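Local coordinates for protein Sb(V)-As(V) reductase (Leishmania major, PDB 2J6P) that probably reduces arsenate and antimonate, using a rhodanese-like fold related to that of Cdc25 phosphatases, at residues 22-34 with 68-82. Numbering follows the deposited sequence.
Sequences LVKAAVIDCRDSD and KELAVFHCAQSLVRA. With SO4 (sulfate ion), chain I.
With CG beside its backbone N (chi1 -69°) and a bend at chi3 (-67°), Arg81 turns its guanidinium between the bound sulfate and two acids of the 30-34 loop. Asp34, whose CG sits between its backbone N and carbonyl carbon (chi1 58°), comes from the opposite direction, and Arg81 grips it end-on, NH1 to Asp34 OD1 at 2.9 Å and NH2 to Asp34 OD2 at 3.0 Å. Arg81 NH1 also bonds Asp32 OD1 at 2.8 Å, from above that carboxylate's plane, while Asp32 N donates to Asp34 OD1. Arg81 donates from NE to sulfate O1 and from NH2 to sulfate O4; the ion further takes backbone N-H bonds from Gln77, Leu79, Val80 and Arg81, and Cys75 SG lies 3.6 Å from its O2.

Behind this loop, strands 25-29 and 70-74 run parallel in the central sheet, bonded from Leu70 N to Lys24 O through to Cys30 N to His74 O. Ile28 CB sits over the centre of the Phe73 ring, 3.9 Å from its centroid, and Cys30 SG meets the ring edge. On the opposite sheet face, Asp29 CA lies over the rim of His74, and the Asp29 carboxylate holds Arg31 side-on.

Cys75 to Arg81 has the CX5R pattern of the Cdc25-like anion-binding loop; the sulfate, probably from the crystallisation liquor, is consistent with where arsenate or antimonate would bind, with Asp32 and Asp34 orienting Arg81 toward it.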
ATOM      1  N   LEU A  22      31.078   4.389 -12.534  1.00 44.17           N
ATOM      2  CA  LEU A  22      30.718   3.453 -11.527  1.00 42.56           C
ATOM      3  C   LEU A  22      31.269   3.943 -10.219  1.00 41.39           C
ATOM      4  O   LEU A  22      30.502   4.144  -9.296  1.00 38.41           O
ATOM      5  CB  LEU A  22      31.175   2.034 -11.892  1.00 42.09           C
ATOM      6  CG  LEU A  22      30.778   0.952 -10.880  1.00 45.49           C
ATOM      7  CD1 LEU A  22      29.244   0.897 -10.619  1.00 38.68           C
ATOM      8  CD2 LEU A  22      31.348  -0.487 -11.352  1.00 43.09           C
ATOM      9  N   VAL A  23      32.572   4.195 -10.115  1.00 42.35           N
ATOM     10  CA  VAL A  23      33.133   4.746  -8.783  1.00 40.08           C
ATOM     11  C   VAL A  23      32.528   6.117  -8.320  1.00 38.64           C
ATOM     12  O   VAL A  23      32.586   6.436  -7.148  1.00 38.95           O
ATOM     13  CB  VAL A  23      34.755   4.635  -8.584  1.00 43.81           C
ATOM     14  CG1 VAL A  23      35.545   3.962  -9.821  1.00 42.75           C
ATOM     15  CG2 VAL A  23      35.442   5.999  -8.016  1.00 44.57           C
ATOM     16  N   LYS A  24      31.902   6.874  -9.211  1.00 35.11           N
ATOM     17  CA  LYS A  24      31.157   8.149  -8.837  1.00 35.07           C
ATOM     18  C   LYS A  24      29.640   7.973  -8.485  1.00 32.34           C
ATOM     19  O   LYS A  24      28.904   8.972  -8.167  1.00 29.60           O
ATOM     20  CB  LYS A  24      31.241   9.121 -10.024  1.00 34.87           C
ATOM     21  CG  LYS A  24      32.673   9.568 -10.316  1.00 34.64           C
ATOM     22  CD  LYS A  24      32.617  10.288 -11.638  1.00 44.60           C
ATOM     23  CE  LYS A  24      33.992  10.621 -12.198  1.00 51.62           C
ATOM     24  NZ  LYS A  24      33.785  10.571 -13.742  1.00 53.89           N
ATOM     25  N   ALA A  25      29.186   6.724  -8.615  1.00 30.52           N
ATOM     26  CA  ALA A  25      27.736   6.407  -8.493  1.00 31.03           C
ATOM     27  C   ALA A  25      27.475   5.528  -7.289  1.00 29.74           C
ATOM     28  O   ALA A  25      28.322   4.637  -6.925  1.00 31.15           O
ATOM     29  CB  ALA A  25      27.083   5.849  -9.822  1.00 29.25           C
ATOM     30  N   ALA A  26      26.388   5.812  -6.589  1.00 26.15           N
ATOM     31  CA  ALA A  26      25.929   4.896  -5.555  1.00 23.71           C
ATOM     32  C   ALA A  26      24.461   4.515  -5.827  1.00 21.82           C
ATOM     33  O   ALA A  26      23.688   5.351  -6.342  1.00 19.56           O
ATOM     34  CB  ALA A  26      26.052   5.574  -4.143  1.00 22.76           C
ATOM     35  N   VAL A  27      24.085   3.276  -5.455  1.00 19.82           N
ATOM     36  CA  VAL A  27      22.716   2.721  -5.747  1.00 19.92           C
ATOM     37  C   VAL A  27      22.159   2.514  -4.359  1.00 21.06           C
ATOM     38  O   VAL A  27      22.795   1.874  -3.560  1.00 19.90           O
ATOM     39  CB  VAL A  27      22.735   1.480  -6.551  1.00 19.87           C
ATOM     40  CG1 VAL A  27      21.277   0.887  -6.713  1.00 19.25           C
ATOM     41  CG2 VAL A  27      23.289   1.825  -7.882  1.00 23.19           C
ATOM     42  N   ILE A  28      21.085   3.222  -4.034  1.00 21.34           N
ATOM     43  CA  ILE A  28      20.473   3.174  -2.658  1.00 20.38           C
ATOM     44  C   ILE A  28      19.178   2.327  -2.814  1.00 20.82           C
ATOM     45  O   ILE A  28      18.273   2.691  -3.509  1.00 17.86           O
ATOM     46  CB  ILE A  28      20.195   4.502  -2.090  1.00 22.34           C
ATOM     47  CG1 ILE A  28      21.409   5.471  -2.327  1.00 22.05           C
ATOM     48  CG2 ILE A  28      19.609   4.365  -0.562  1.00 21.61           C
ATOM     49  CD1 ILE A  28      22.659   5.067  -1.649  1.00 25.10           C
ATOM     50  N   ASP A  29      19.196   1.134  -2.276  1.00 18.54           N
ATOM     51  CA  ASP A  29      18.062   0.266  -2.398  1.00 20.72           C
ATOM     52  C   ASP A  29      17.150   0.533  -1.147  1.00 19.62           C
ATOM     53  O   ASP A  29      17.595   0.361  -0.030  1.00 17.95           O
ATOM     54  CB  ASP A  29      18.577  -1.137  -2.267  1.00 18.84           C
ATOM     55  CG  ASP A  29      17.468  -2.217  -2.423  1.00 23.40           C
ATOM     56  OD1 ASP A  29      16.225  -1.961  -2.298  1.00 22.28           O
ATOM     57  OD2 ASP A  29      17.926  -3.355  -2.663  1.00 22.57           O
ATOM     58  N   CYS A  30      15.912   0.942  -1.369  1.00 18.83           N
ATOM     59  CA  CYS A  30      15.069   1.387  -0.249  1.00 18.51           C
ATOM     60  C   CYS A  30      14.075   0.371   0.146  1.00 18.93           C
ATOM     61  O   CYS A  30      13.162   0.718   0.906  1.00 17.78           O
ATOM     62  CB  CYS A  30      14.243   2.625  -0.685  1.00 21.40           C
ATOM     63  SG  CYS A  30      15.441   4.035  -1.115  1.00 21.39           S
ATOM     64  N   ARG A  31      14.251  -0.877  -0.338  1.00 19.82           N
ATOM     65  CA  ARG A  31      13.364  -2.023  -0.023  1.00 19.92           C
ATOM     66  C   ARG A  31      13.493  -2.536   1.386  1.00 21.03           C
ATOM     67  O   ARG A  31      14.435  -2.206   2.071  1.00 18.69           O
ATOM     68  CB  ARG A  31      13.536  -3.147  -1.029  1.00 20.93           C
ATOM     69  CG  ARG A  31      12.781  -2.755  -2.379  1.00 17.23           C
ATOM     70  CD  ARG A  31      13.215  -3.839  -3.491  1.00 18.06           C
ATOM     71  NE  ARG A  31      14.686  -3.971  -3.544  1.00 16.98           N
ATOM     72  CZ  ARG A  31      15.270  -4.838  -4.324  1.00 22.47           C
ATOM     73  NH1 ARG A  31      14.482  -5.613  -5.107  1.00 21.18           N
ATOM     74  NH2 ARG A  31      16.574  -4.918  -4.368  1.00 20.44           N
ATOM     75  N   ASP A  32      12.529  -3.359   1.836  1.00 19.52           N
ATOM     76  CA  ASP A  32      12.591  -3.835   3.206  1.00 19.09           C
ATOM     77  C   ASP A  32      12.554  -5.392   3.324  1.00 21.52           C
ATOM     78  O   ASP A  32      13.615  -6.008   3.313  1.00 22.24           O
ATOM     79  CB  ASP A  32      11.479  -3.104   4.092  1.00 18.05           C
ATOM     80  CG  ASP A  32      10.102  -3.028   3.387  1.00 22.66           C
ATOM     81  OD1 ASP A  32       9.718  -1.923   2.870  1.00 17.47           O
ATOM     82  OD2 ASP A  32       9.366  -4.085   3.325  1.00 25.03           O
ATOM     83  N   SER A  33      11.390  -5.987   3.412  1.00 18.69           N
ATOM     84  CA  SER A  33      11.329  -7.448   3.493  1.00 23.52           C
ATOM     85  C   SER A  33      11.260  -8.022   2.092  1.00 23.93           C
ATOM     86  O   SER A  33      11.287  -9.223   1.958  1.00 25.04           O
ATOM     87  CB  SER A  33      10.052  -7.916   4.254  1.00 16.59           C
ATOM     88  OG  SER A  33       8.929  -7.244   3.665  1.00 24.50           O
ATOM     89  N   ASP A  34      11.140  -7.159   1.068  1.00 24.26           N
ATOM     90  CA  ASP A  34      11.145  -7.676  -0.344  1.00 24.91           C
ATOM     91  C   ASP A  34      12.487  -7.381  -0.995  1.00 25.04           C
ATOM     92  O   ASP A  34      12.651  -7.562  -2.204  1.00 25.99           O
ATOM     93  CB  ASP A  34      10.020  -7.020  -1.187  1.00 24.99           C
ATOM     94  CG  ASP A  34      10.143  -5.475  -1.230  1.00 25.56           C
ATOM     95  OD1 ASP A  34      10.750  -4.876  -0.292  1.00 23.53           O
ATOM     96  OD2 ASP A  34       9.608  -4.824  -2.145  1.00 23.82           O
ATOM     97  N   LYS A  68      31.081  10.630  -4.289  1.00 28.68           N
ATOM     98  CA  LYS A  68      30.026  10.175  -5.188  1.00 25.13           C
ATOM     99  C   LYS A  68      29.463  11.416  -5.841  1.00 27.30           C
ATOM    100  O   LYS A  68      29.285  12.476  -5.147  1.00 26.52           O
ATOM    101  CB  LYS A  68      28.980   9.307  -4.415  1.00 23.81           C
ATOM    102  CG  LYS A  68      29.615   7.813  -3.987  1.00 23.77           C
ATOM    103  CD  LYS A  68      30.045   6.995  -5.188  1.00 25.94           C
ATOM    104  CE  LYS A  68      30.475   5.371  -5.001  1.00 27.59           C
ATOM    105  NZ  LYS A  68      30.803   5.650  -3.691  1.00 31.60           N
ATOM    106  N   GLU A  69      29.052  11.303  -7.109  1.00 28.49           N
ATOM    107  CA  GLU A  69      28.363  12.434  -7.786  1.00 29.32           C
ATOM    108  C   GLU A  69      26.968  12.115  -8.096  1.00 28.06           C
ATOM    109  O   GLU A  69      26.189  13.050  -8.366  1.00 27.15           O
ATOM    110  CB  GLU A  69      29.034  12.784  -9.167  1.00 28.41           C
ATOM    111  CG  GLU A  69      30.479  13.241  -8.921  1.00 34.16           C
ATOM    112  CD  GLU A  69      31.359  13.297 -10.203  1.00 37.30           C
ATOM    113  OE1 GLU A  69      30.818  13.249 -11.346  1.00 46.53           O
ATOM    114  OE2 GLU A  69      32.616  13.409 -10.019  1.00 47.79           O
ATOM    115  N   LEU A  70      26.589  10.845  -8.068  1.00 26.09           N
ATOM    116  CA  LEU A  70      25.166  10.507  -8.273  1.00 26.31           C
ATOM    117  C   LEU A  70      24.707   9.484  -7.208  1.00 25.71           C
ATOM    118  O   LEU A  70      25.450   8.478  -6.942  1.00 23.94           O
ATOM    119  CB  LEU A  70      24.924   9.814  -9.588  1.00 25.60           C
ATOM    120  CG  LEU A  70      24.973  10.673 -10.861  1.00 34.90           C
ATOM    121  CD1 LEU A  70      26.502  10.706 -11.282  1.00 36.46           C
ATOM    122  CD2 LEU A  70      24.011  10.116 -12.018  1.00 28.64           C
ATOM    123  N   ALA A  71      23.498   9.680  -6.679  1.00 20.78           N
ATOM    124  CA  ALA A  71      22.948   8.659  -5.738  1.00 21.52           C
ATOM    125  C   ALA A  71      21.620   8.308  -6.358  1.00 22.59           C
ATOM    126  O   ALA A  71      20.769   9.215  -6.587  1.00 22.46           O
ATOM    127  CB  ALA A  71      22.775   9.253  -4.392  1.00 19.94           C
ATOM    128  N   VAL A  72      21.479   7.028  -6.693  1.00 21.87           N
ATOM    129  CA  VAL A  72      20.299   6.560  -7.431  1.00 21.92           C
ATOM    130  C   VAL A  72      19.454   5.684  -6.440  1.00 21.19           C
ATOM    131  O   VAL A  72      19.885   4.632  -5.956  1.00 19.05           O
ATOM    132  CB  VAL A  72      20.729   5.707  -8.639  1.00 22.58           C
ATOM    133  CG1 VAL A  72      19.493   5.175  -9.390  1.00 19.89           C
ATOM    134  CG2 VAL A  72      21.573   6.584  -9.672  1.00 17.45           C
ATOM    135  N   PHE A  73      18.299   6.193  -6.067  1.00 19.90           N
ATOM    136  CA  PHE A  73      17.438   5.519  -5.139  1.00 19.97           C
ATOM    137  C   PHE A  73      16.496   4.603  -5.980  1.00 21.62           C
ATOM    138  O   PHE A  73      15.910   5.055  -6.983  1.00 19.74           O
ATOM    139  CB  PHE A  73      16.650   6.586  -4.424  1.00 18.75           C
ATOM    140  CG  PHE A  73      17.514   7.337  -3.319  1.00 19.71           C
ATOM    141  CD1 PHE A  73      18.527   8.195  -3.692  1.00 21.46           C
ATOM    142  CD2 PHE A  73      17.310   7.052  -1.935  1.00 20.02           C
ATOM    143  CE1 PHE A  73      19.386   8.783  -2.716  1.00 20.37           C
ATOM    144  CE2 PHE A  73      18.060   7.684  -0.959  1.00 19.32           C
ATOM    145  CZ  PHE A  73      19.183   8.469  -1.359  1.00 16.60           C
ATOM    146  N   HIS A  74      16.320   3.356  -5.536  1.00 19.55           N
ATOM    147  CA  HIS A  74      15.222   2.543  -6.135  1.00 20.70           C
ATOM    148  C   HIS A  74      14.533   1.723  -5.036  1.00 18.34           C
ATOM    149  O   HIS A  74      15.070   1.462  -3.966  1.00 17.42           O
ATOM    150  CB  HIS A  74      15.780   1.619  -7.254  1.00 18.14           C
ATOM    151  CG  HIS A  74      16.503   0.411  -6.694  1.00 20.38           C
ATOM    152  ND1 HIS A  74      15.829  -0.729  -6.294  1.00 17.51           N
ATOM    153  CD2 HIS A  74      17.838   0.152  -6.506  1.00 17.13           C
ATOM    154  CE1 HIS A  74      16.726  -1.648  -5.891  1.00 21.76           C
ATOM    155  NE2 HIS A  74      17.952  -1.130  -5.986  1.00 20.95           N
ATOM    156  N   CYS A  75      13.353   1.257  -5.338  1.00 18.19           N
ATOM    157  CA  CYS A  75      12.761   0.241  -4.463  1.00 19.29           C
ATOM    158  C   CYS A  75      12.187  -0.820  -5.404  1.00 19.41           C
ATOM    159  O   CYS A  75      12.909  -1.204  -6.341  1.00 20.04           O
ATOM    160  CB  CYS A  75      11.793   0.835  -3.451  1.00 19.59           C
ATOM    161  SG  CYS A  75      10.393   1.717  -4.185  1.00 21.01           S
ATOM    162  N   ALA A  76      10.968  -1.305  -5.198  1.00 20.17           N
ATOM    163  CA  ALA A  76      10.403  -2.330  -6.135  1.00 19.99           C
ATOM    164  C   ALA A  76       9.798  -1.633  -7.322  1.00 19.69           C
ATOM    165  O   ALA A  76      10.063  -2.054  -8.436  1.00 21.08           O
ATOM    166  CB  ALA A  76       9.324  -3.339  -5.442  1.00 18.04           C
ATOM    167  N   GLN A  77       8.944  -0.613  -7.085  1.00 18.38           N
ATOM    168  CA  GLN A  77       8.302   0.096  -8.221  1.00 17.96           C
ATOM    169  C   GLN A  77       8.777   1.457  -8.311  1.00 17.34           C
ATOM    170  O   GLN A  77       8.478   2.138  -9.297  1.00 19.24           O
ATOM    171  CB  GLN A  77       6.778   0.110  -8.024  1.00 18.06           C
ATOM    172  CG  GLN A  77       6.192  -1.397  -8.095  1.00 21.64           C
ATOM    173  CD  GLN A  77       4.679  -1.432  -7.969  1.00 23.83           C
ATOM    174  OE1 GLN A  77       3.977  -0.493  -8.345  1.00 27.72           O
ATOM    175  NE2 GLN A  77       4.173  -2.518  -7.426  1.00 29.06           N
ATOM    176  N   SER A  78       9.542   1.904  -7.296  1.00 16.87           N
ATOM    177  CA  SER A  78       9.970   3.301  -7.230  1.00 16.71           C
ATOM    178  C   SER A  78       8.814   4.343  -7.203  1.00 17.76           C
ATOM    179  O   SER A  78       8.875   5.431  -7.887  1.00 16.63           O
ATOM    180  CB  SER A  78      10.986   3.579  -8.359  1.00 16.57           C
ATOM    181  OG  SER A  78      12.283   3.066  -7.954  1.00 19.67           O
ATOM    182  N   LEU A  79       7.702   3.951  -6.566  1.00 17.79           N
ATOM    183  CA  LEU A  79       6.500   4.827  -6.526  1.00 18.05           C
ATOM    184  C   LEU A  79       6.333   5.390  -5.131  1.00 19.09           C
ATOM    185  O   LEU A  79       5.951   6.552  -5.018  1.00 17.31           O
ATOM    186  CB  LEU A  79       5.192   4.126  -6.910  1.00 16.67           C
ATOM    187  CG  LEU A  79       5.074   3.533  -8.369  1.00 15.72           C
ATOM    188  CD1 LEU A  79       3.649   3.150  -8.479  1.00 15.95           C
ATOM    189  CD2 LEU A  79       5.363   4.662  -9.530  1.00 17.15           C
ATOM    190  N   VAL A  80       6.754   4.621  -4.124  1.00 16.29           N
ATOM    191  CA  VAL A  80       6.564   5.065  -2.738  1.00 18.29           C
ATOM    192  C   VAL A  80       7.912   5.085  -2.038  1.00 19.39           C
ATOM    193  O   VAL A  80       8.394   6.136  -1.615  1.00 21.52           O
ATOM    194  CB  VAL A  80       5.549   4.129  -1.936  1.00 17.21           C
ATOM    195  CG1 VAL A  80       5.454   4.595  -0.386  1.00 16.02           C
ATOM    196  CG2 VAL A  80       4.121   4.118  -2.719  1.00 17.19           C
ATOM    197  N   ARG A  81       8.550   3.927  -1.921  1.00 17.57           N
ATOM    198  CA  ARG A  81       9.691   3.906  -0.995  1.00 17.42           C
ATOM    199  C   ARG A  81      10.889   4.632  -1.540  1.00 17.73           C
ATOM    200  O   ARG A  81      11.584   5.263  -0.767  1.00 17.32           O
ATOM    201  CB  ARG A  81      10.054   2.455  -0.542  1.00 15.17           C
ATOM    202  CG  ARG A  81       8.917   1.985   0.328  1.00 16.08           C
ATOM    203  CD  ARG A  81       8.968   0.478   0.635  1.00 17.18           C
ATOM    204  NE  ARG A  81       8.734  -0.198  -0.657  1.00 16.11           N
ATOM    205  CZ  ARG A  81       9.128  -1.437  -0.902  1.00 14.74           C
ATOM    206  NH1 ARG A  81       9.628  -2.199   0.063  1.00 15.38           N
ATOM    207  NH2 ARG A  81       8.959  -1.914  -2.094  1.00 14.14           N
ATOM    208  N   ALA A  82      11.173   4.541  -2.856  1.00 17.66           N
ATOM    209  CA  ALA A  82      12.423   5.199  -3.370  1.00 17.41           C
ATOM    210  C   ALA A  82      12.234   6.712  -3.340  1.00 17.86           C
ATOM    211  O   ALA A  82      13.118   7.476  -2.960  1.00 20.52           O
ATOM    212  CB  ALA A  82      12.751   4.669  -4.830  1.00 12.00           C
TER
HETATM  213  S   SO4 I 203       6.607   0.787  -4.165  0.50 16.06           S
HETATM  214  O1  SO4 I 203       6.996   1.241  -2.828  0.50 14.82           O
HETATM  215  O2  SO4 I 203       6.906   1.930  -5.102  0.50 15.95           O
HETATM  216  O3  SO4 I 203       5.177   0.420  -4.300  0.50 20.34           O
HETATM  217  O4  SO4 I 203       7.373  -0.381  -4.451  0.50 15.71           O
HETATM  218  O   HOH W   1      19.582  -3.113  -5.534  1.00 24.67           O